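Local coordinates for protein thymidylate synthase (Enterobacteria phage T4, PDB 1TIS) that catalyses the reductive methylation of dUMP to dTMP, with methylenetetrahydrofolate as one-carbon donor, as a homodimer in the pathway to dTTP, at residues E58-L63 with R73-D78; T85-N90 with G106-K111. One frame throughout, in Å; residues are numbered along the deposited sequence.

Contact 1 (E58-L63 with R73-D78); sequences ELIWFL and RLIQHD
Ile-75 meets Trp-61 with the end of its longer branch, the CD1 methyl lying 3.7 Å from Trp-61 CA and 3.8 Å from Trp-61 CB. The same methyl lies at the edge of the indole, near the ring plane, rather than over a face. A second residue, Ile-60, is met more loosely: its CG2 lies 4.2 Å from Ile-75 CD1, so that one methyl bridges two consecutive residues of the opposing helix. Its reach comes from a stretched chain: Ile-75 CG1 stands beside the backbone N and CD1 continues outward with chi2 at 176°. Across the backbones, the Trp-61 and Ile-75 CA atoms are 7.3 Å apart, the closest approach of 58-63 and 73-78.

Trp-61 is set by a second shell. With CG turned anti to the backbone N (chi1 171°), the indole swings out from helix 53-64, and its NE1 hydrogen-bonds to Asn-68 O in the linker between the two helices. Leu-72 and Asp-71 of helix 69-77 and Leu-105 also touch it, while Trp-87 forms an edge-to-face pair with it. On the first helix, Trp-61 CZ3 lies in plane at the edge of the Phe-62 ring, one face of which carries Glu-58 CG. Leu-59 packs instead on helix 184-202, so helix 53-64 is gripped from more than one direction. Gln-76 extends the join by resting on Ala-54 and Ala-57.

Two consecutive helices of the thymidylate synthase fold, 53-64 and 69-77, are thus packed against each other across a short linker. No hydrogen bond crosses between 58-63 and 73-78; their cohesion is apolar. The buried indole N-H is satisfied by a linker carbonyl, a bond that probably fixes the rotation of the indole, whereas the isoleucine methyl is held by non-directional apolar contact.

Contact 2 (T85-N90 with G106-K111); sequences TVWDEN and GPIYGK
Trp-87 and Ile-108 hold the closest backbone approach, yet their CA atoms are 11.1 Å apart, so side chains alone span the distance. Trp-87 occupies the third position of a type I turn from Thr-85 to Asp-88, closed by the bond from Asp-88 N to Thr-85 O. With CG anti to the carbonyl carbon (chi1 -79°), the indole extends toward 106-111 and its CH2 corner makes the contact, 3.5 Å from Tyr-109 CE1. The six-membered ring of Trp-87 and the Tyr-109 ring touch edge against edge without stacking, their planes at 79° and their centroids 6.0 Å apart. Ile-108 adds its CG2 methyl, 4.0 Å from Trp-87 CH2, the two side chains running past one another in opposite directions.

Within the thymidylate synthase fold Trp-87 thereby backs Tyr-109, whose side chain is about 5 Å from that of Cys-156, the probable catalytic nucleophile, consistent with a second-shell place beside the active site. The OH of Tyr-109 accepts a hydrogen bond from the backbone N of Cys-156. Trp-87 NE1 is bonded to Glu-58 OE1. Ile-108 also packs on Met-151, and Tyr-109 touches Pro-155.

Read from the N terminus, helix 53-64 comes first, turns through a short linker and is met by helix 69-77; contact 1 closes that loop before contact 2 opens. Contact 2 then closes a second loop, running from the turn ahead of helix 88-95 to the start of helix 109-114. The two are in series, neither nesting nor crossing, with centres 11 Å apart. They nevertheless interlock: the Phe-62 ring stacks on Tyr-109, and Arg-73 forms a long, weak ion pair with Asp-88. Helix 53-64 touches both helix 184-202, through Leu-59, and the 85-111 region; a weak hydrogen bond joins Asn-90 ND2 to Val-286 O at the C terminus.

Contact 1 (E58-L63 with R73-D78)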
loop_
_atom_site.group_PDB
_atom_site.type_symbol
_atom_site.label_atom_id
_atom_site.label_comp_id
_atom_site.label_asym_id
_atom_site.label_seq_id
_atom_site.Cartn_x
_atom_site.Cartn_y
_atom_site.Cartn_z
ATOM N N GLU A 58 -7.951 -21.237 -1.650
ATOM C CA GLU A 58 -7.618 -20.325 -0.598
ATOM C C GLU A 58 -8.380 -19.065 -0.906
ATOM O O GLU A 58 -9.012 -18.561 0.022
ATOM C CB GLU A 58 -6.156 -20.029 -0.586
ATOM C CG GLU A 58 -5.862 -19.009 0.471
ATOM C CD GLU A 58 -4.384 -18.829 0.661
ATOM O OE1 GLU A 58 -3.795 -19.734 1.241
ATOM O OE2 GLU A 58 -3.832 -17.815 0.231
ATOM N N LEU A 59 -8.366 -18.552 -2.153
ATOM C CA LEU A 59 -9.082 -17.335 -2.485
ATOM C C LEU A 59 -10.553 -17.479 -2.168
ATOM O O LEU A 59 -11.099 -16.559 -1.554
ATOM C CB LEU A 59 -8.936 -16.992 -3.960
ATOM C CG LEU A 59 -9.905 -15.979 -4.629
ATOM C CD1 LEU A 59 -9.575 -14.547 -4.221
ATOM C CD2 LEU A 59 -9.838 -16.182 -6.131
ATOM N N ILE A 60 -11.232 -18.568 -2.505
ATOM C CA ILE A 60 -12.663 -18.623 -2.231
ATOM C C ILE A 60 -12.968 -18.601 -0.736
ATOM O O ILE A 60 -13.886 -17.927 -0.269
ATOM C CB ILE A 60 -13.207 -19.884 -2.904
ATOM C CG1 ILE A 60 -13.038 -19.746 -4.448
ATOM C CG2 ILE A 60 -14.665 -20.106 -2.437
ATOM C CD1 ILE A 60 -12.844 -21.042 -5.270
ATOM N N TRP A 61 -12.140 -19.324 0.015
ATOM C CA TRP A 61 -12.233 -19.457 1.464
ATOM C C TRP A 61 -12.063 -18.076 2.088
ATOM O O TRP A 61 -12.893 -17.625 2.889
ATOM C CB TRP A 61 -11.150 -20.481 1.845
ATOM C CG TRP A 61 -10.864 -20.672 3.308
ATOM C CD1 TRP A 61 -11.813 -21.189 4.138
ATOM C CD2 TRP A 61 -9.712 -20.322 3.957
ATOM N NE1 TRP A 61 -11.269 -21.161 5.327
ATOM C CE2 TRP A 61 -10.024 -20.657 5.258
ATOM C CE3 TRP A 61 -8.483 -19.781 3.671
ATOM C CZ2 TRP A 61 -9.111 -20.456 6.280
ATOM C CZ3 TRP A 61 -7.573 -19.580 4.692
ATOM C CH2 TRP A 61 -7.878 -19.912 5.987
ATOM N N PHE A 62 -11.025 -17.377 1.652
ATOM C CA PHE A 62 -10.741 -15.990 1.992
ATOM C C PHE A 62 -12.016 -15.170 1.842
ATOM O O PHE A 62 -12.480 -14.561 2.810
ATOM C CB PHE A 62 -9.646 -15.492 1.045
ATOM C CG PHE A 62 -8.199 -15.763 1.450
ATOM C CD1 PHE A 62 -7.880 -16.656 2.448
ATOM C CD2 PHE A 62 -7.204 -15.003 0.885
ATOM C CE1 PHE A 62 -6.583 -16.771 2.877
ATOM C CE2 PHE A 62 -5.909 -15.121 1.321
ATOM C CZ PHE A 62 -5.601 -16.002 2.320
ATOM N N LEU A 63 -12.653 -15.276 0.663
ATOM C CA LEU A 63 -13.902 -14.602 0.369
ATOM C C LEU A 63 -15.031 -15.156 1.234
ATOM O O LEU A 63 -16.029 -14.455 1.375
ATOM C CB LEU A 63 -14.195 -14.769 -1.139
ATOM C CG LEU A 63 -13.594 -13.880 -2.253
ATOM C CD1 LEU A 63 -14.123 -14.294 -3.612
ATOM C CD2 LEU A 63 -14.102 -12.462 -2.164
ATOM N N ARG A 73 -10.301 -27.153 3.690
ATOM C CA ARG A 73 -10.271 -28.553 3.268
ATOM C C ARG A 73 -11.534 -28.921 2.503
ATOM O O ARG A 73 -11.456 -29.535 1.426
ATOM C CB ARG A 73 -10.210 -29.535 4.411
ATOM C CG ARG A 73 -8.875 -29.674 5.064
ATOM C CD ARG A 73 -8.906 -30.899 5.954
ATOM N NE ARG A 73 -7.639 -30.967 6.646
ATOM C CZ ARG A 73 -7.487 -30.548 7.906
ATOM N NH1 ARG A 73 -8.508 -30.102 8.651
ATOM N NH2 ARG A 73 -6.268 -30.616 8.439
ATOM N N LEU A 74 -12.700 -28.507 3.012
ATOM C CA LEU A 74 -13.958 -28.760 2.346
ATOM C C LEU A 74 -13.952 -28.168 0.922
ATOM O O LEU A 74 -14.325 -28.872 -0.018
ATOM C CB LEU A 74 -15.036 -28.177 3.269
ATOM C CG LEU A 74 -16.553 -28.127 3.059
ATOM C CD1 LEU A 74 -16.816 -26.961 2.147
ATOM C CD2 LEU A 74 -17.125 -29.448 2.555
ATOM N N ILE A 75 -13.459 -26.951 0.682
ATOM C CA ILE A 75 -13.559 -26.328 -0.627
ATOM C C ILE A 75 -12.624 -27.031 -1.613
ATOM O O ILE A 75 -12.966 -27.338 -2.777
ATOM C CB ILE A 75 -13.225 -24.796 -0.478
ATOM C CG1 ILE A 75 -14.238 -24.142 0.452
ATOM C CG2 ILE A 75 -13.325 -24.063 -1.823
ATOM C CD1 ILE A 75 -14.042 -22.661 0.801
ATOM N N GLN A 76 -11.418 -27.340 -1.139
ATOM C CA GLN A 76 -10.454 -27.913 -2.069
ATOM C C GLN A 76 -10.780 -29.358 -2.341
ATOM O O GLN A 76 -10.819 -29.827 -3.465
ATOM C CB GLN A 76 -9.008 -27.986 -1.581
ATOM C CG GLN A 76 -8.243 -26.814 -1.032
ATOM C CD GLN A 76 -6.756 -27.022 -1.191
ATOM O OE1 GLN A 76 -6.315 -28.023 -1.747
ATOM N NE2 GLN A 76 -5.900 -26.109 -0.769
ATOM N N HIS A 77 -10.927 -30.038 -1.208
ATOM C CA HIS A 77 -11.017 -31.479 -1.131
ATOM C C HIS A 77 -12.390 -32.103 -0.953
ATOM O O HIS A 77 -12.487 -33.325 -0.878
ATOM C CB HIS A 77 -10.065 -31.910 -0.011
ATOM C CG HIS A 77 -8.589 -31.852 -0.444
ATOM N ND1 HIS A 77 -7.513 -31.388 0.223
ATOM C CD2 HIS A 77 -8.153 -32.304 -1.676
ATOM C CE1 HIS A 77 -6.467 -31.530 -0.533
ATOM N NE2 HIS A 77 -6.876 -32.077 -1.658
ATOM N N ASP A 78 -13.475 -31.321 -0.873
ATOM C CA ASP A 78 -14.839 -31.807 -0.698
ATOM C C ASP A 78 -14.871 -32.662 0.568
ATOM O O ASP A 78 -15.748 -33.505 0.771
ATOM C CB ASP A 78 -15.244 -32.630 -1.936
ATOM C CG ASP A 78 -16.734 -32.743 -2.245
ATOM O OD1 ASP A 78 -17.548 -32.757 -1.321
ATOM O OD2 ASP A 78 -17.084 -32.833 -3.427
#

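Contact 2 (T85-N90 with G106-K111)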
loop_
_atom_site.group_PDB
_atom_site.type_symbol
_atom_site.label_atom_id
_atom_site.label_comp_id
_atom_site.label_asym_id
_atom_site.label_seq_id
_atom_site.Cartn_x
_atom_site.Cartn_y
_atom_site.Cartn_z
ATOM N N THR A 85 -3.256 -29.118 2.901
ATOM C CA THR A 85 -3.590 -27.795 2.455
ATOM C C THR A 85 -2.547 -26.822 3.004
ATOM O O THR A 85 -1.934 -27.004 4.059
ATOM C CB THR A 85 -5.033 -27.451 2.924
ATOM O OG1 THR A 85 -5.564 -26.729 1.821
ATOM C CG2 THR A 85 -5.159 -26.605 4.178
ATOM N N VAL A 86 -2.399 -25.790 2.180
ATOM C CA VAL A 86 -1.501 -24.653 2.313
ATOM C C VAL A 86 -1.343 -24.004 3.691
ATOM O O VAL A 86 -0.301 -23.400 3.951
ATOM C CB VAL A 86 -1.941 -23.575 1.272
ATOM C CG1 VAL A 86 -1.247 -23.874 -0.041
ATOM C CG2 VAL A 86 -3.477 -23.556 1.066
ATOM N N TRP A 87 -2.342 -24.058 4.589
ATOM C CA TRP A 87 -2.162 -23.468 5.897
ATOM C C TRP A 87 -1.931 -24.525 6.965
ATOM O O TRP A 87 -1.650 -24.184 8.110
ATOM C CB TRP A 87 -3.386 -22.603 6.279
ATOM C CG TRP A 87 -3.430 -21.205 5.636
ATOM C CD1 TRP A 87 -3.944 -21.096 4.389
ATOM C CD2 TRP A 87 -3.048 -19.973 6.167
ATOM N NE1 TRP A 87 -3.906 -19.823 4.132
ATOM C CE2 TRP A 87 -3.392 -19.126 5.140
ATOM C CE3 TRP A 87 -2.493 -19.396 7.300
ATOM C CZ2 TRP A 87 -3.219 -17.761 5.186
ATOM C CZ3 TRP A 87 -2.310 -18.017 7.371
ATOM C CH2 TRP A 87 -2.669 -17.214 6.321
ATOM N N ASP A 88 -1.939 -25.819 6.652
ATOM C CA ASP A 88 -1.755 -26.868 7.646
ATOM C C ASP A 88 -0.513 -26.793 8.509
ATOM O O ASP A 88 -0.593 -26.669 9.738
ATOM C CB ASP A 88 -1.763 -28.214 6.970
ATOM C CG ASP A 88 -3.143 -28.665 6.557
ATOM O OD1 ASP A 88 -4.132 -28.421 7.248
ATOM O OD2 ASP A 88 -3.209 -29.299 5.526
ATOM N N GLU A 89 0.662 -26.850 7.902
ATOM C CA GLU A 89 1.877 -26.734 8.671
ATOM C C GLU A 89 2.067 -25.241 8.658
ATOM O O GLU A 89 2.775 -24.728 7.793
ATOM C CB GLU A 89 3.058 -27.425 7.985
ATOM C CG GLU A 89 3.419 -28.820 8.530
ATOM C CD GLU A 89 2.657 -30.013 7.949
ATOM O OE1 GLU A 89 2.589 -30.147 6.721
ATOM O OE2 GLU A 89 2.144 -30.823 8.723
ATOM N N ASN A 90 1.292 -24.574 9.528
ATOM C CA ASN A 90 1.266 -23.101 9.734
ATOM C C ASN A 90 0.304 -22.906 10.914
ATOM O O ASN A 90 0.532 -22.183 11.897
ATOM C CB ASN A 90 0.738 -22.327 8.481
ATOM C CG ASN A 90 1.227 -20.889 8.361
ATOM O OD1 ASN A 90 0.527 -19.957 8.723
ATOM N ND2 ASN A 90 2.406 -20.592 7.862
ATOM N N GLY A 106 -7.088 -17.852 13.810
ATOM C CA GLY A 106 -7.135 -16.555 14.465
ATOM C C GLY A 106 -7.667 -15.522 13.487
ATOM O O GLY A 106 -8.092 -15.919 12.417
ATOM N N PRO A 107 -7.783 -14.229 13.699
ATOM C CA PRO A 107 -8.455 -13.334 12.767
ATOM C C PRO A 107 -7.789 -12.963 11.445
ATOM O O PRO A 107 -7.592 -11.787 11.092
ATOM C CB PRO A 107 -8.772 -12.148 13.657
ATOM C CG PRO A 107 -7.784 -12.153 14.766
ATOM C CD PRO A 107 -7.703 -13.644 15.019
ATOM N N ILE A 108 -7.576 -14.036 10.691
ATOM C CA ILE A 108 -6.865 -14.091 9.424
ATOM C C ILE A 108 -7.602 -13.320 8.351
ATOM O O ILE A 108 -8.781 -13.023 8.548
ATOM C CB ILE A 108 -6.710 -15.629 9.151
ATOM C CG1 ILE A 108 -5.656 -16.183 10.095
ATOM C CG2 ILE A 108 -6.224 -15.954 7.790
ATOM C CD1 ILE A 108 -4.355 -15.337 10.103
ATOM N N TYR A 109 -6.903 -12.977 7.252
ATOM C CA TYR A 109 -7.449 -12.346 6.025
ATOM C C TYR A 109 -8.961 -12.482 5.844
ATOM O O TYR A 109 -9.634 -11.470 5.963
ATOM C CB TYR A 109 -6.904 -12.914 4.675
ATOM C CG TYR A 109 -5.424 -12.987 4.366
ATOM C CD1 TYR A 109 -4.717 -14.002 4.926
ATOM C CD2 TYR A 109 -4.786 -12.085 3.551
ATOM C CE1 TYR A 109 -3.367 -14.141 4.692
ATOM C CE2 TYR A 109 -3.433 -12.218 3.309
ATOM C CZ TYR A 109 -2.721 -13.252 3.885
ATOM O OH TYR A 109 -1.361 -13.438 3.690
ATOM N N GLY A 110 -9.521 -13.684 5.633
ATOM C CA GLY A 110 -10.937 -13.834 5.386
ATOM C C GLY A 110 -11.814 -13.023 6.325
ATOM O O GLY A 110 -12.626 -12.211 5.858
ATOM N N LYS A 111 -11.608 -13.200 7.637
ATOM C CA LYS A 111 -12.326 -12.389 8.597
ATOM C C LYS A 111 -12.037 -10.901 8.340
ATOM O O LYS A 111 -13.014 -10.192 8.100
ATOM C CB LYS A 111 -11.933 -12.843 10.005
ATOM C CG LYS A 111 -11.735 -11.842 11.121
ATOM C CD LYS A 111 -12.890 -11.078 11.670
ATOM C CE LYS A 111 -12.251 -9.752 12.074
ATOM N NZ LYS A 111 -13.138 -8.914 12.863
#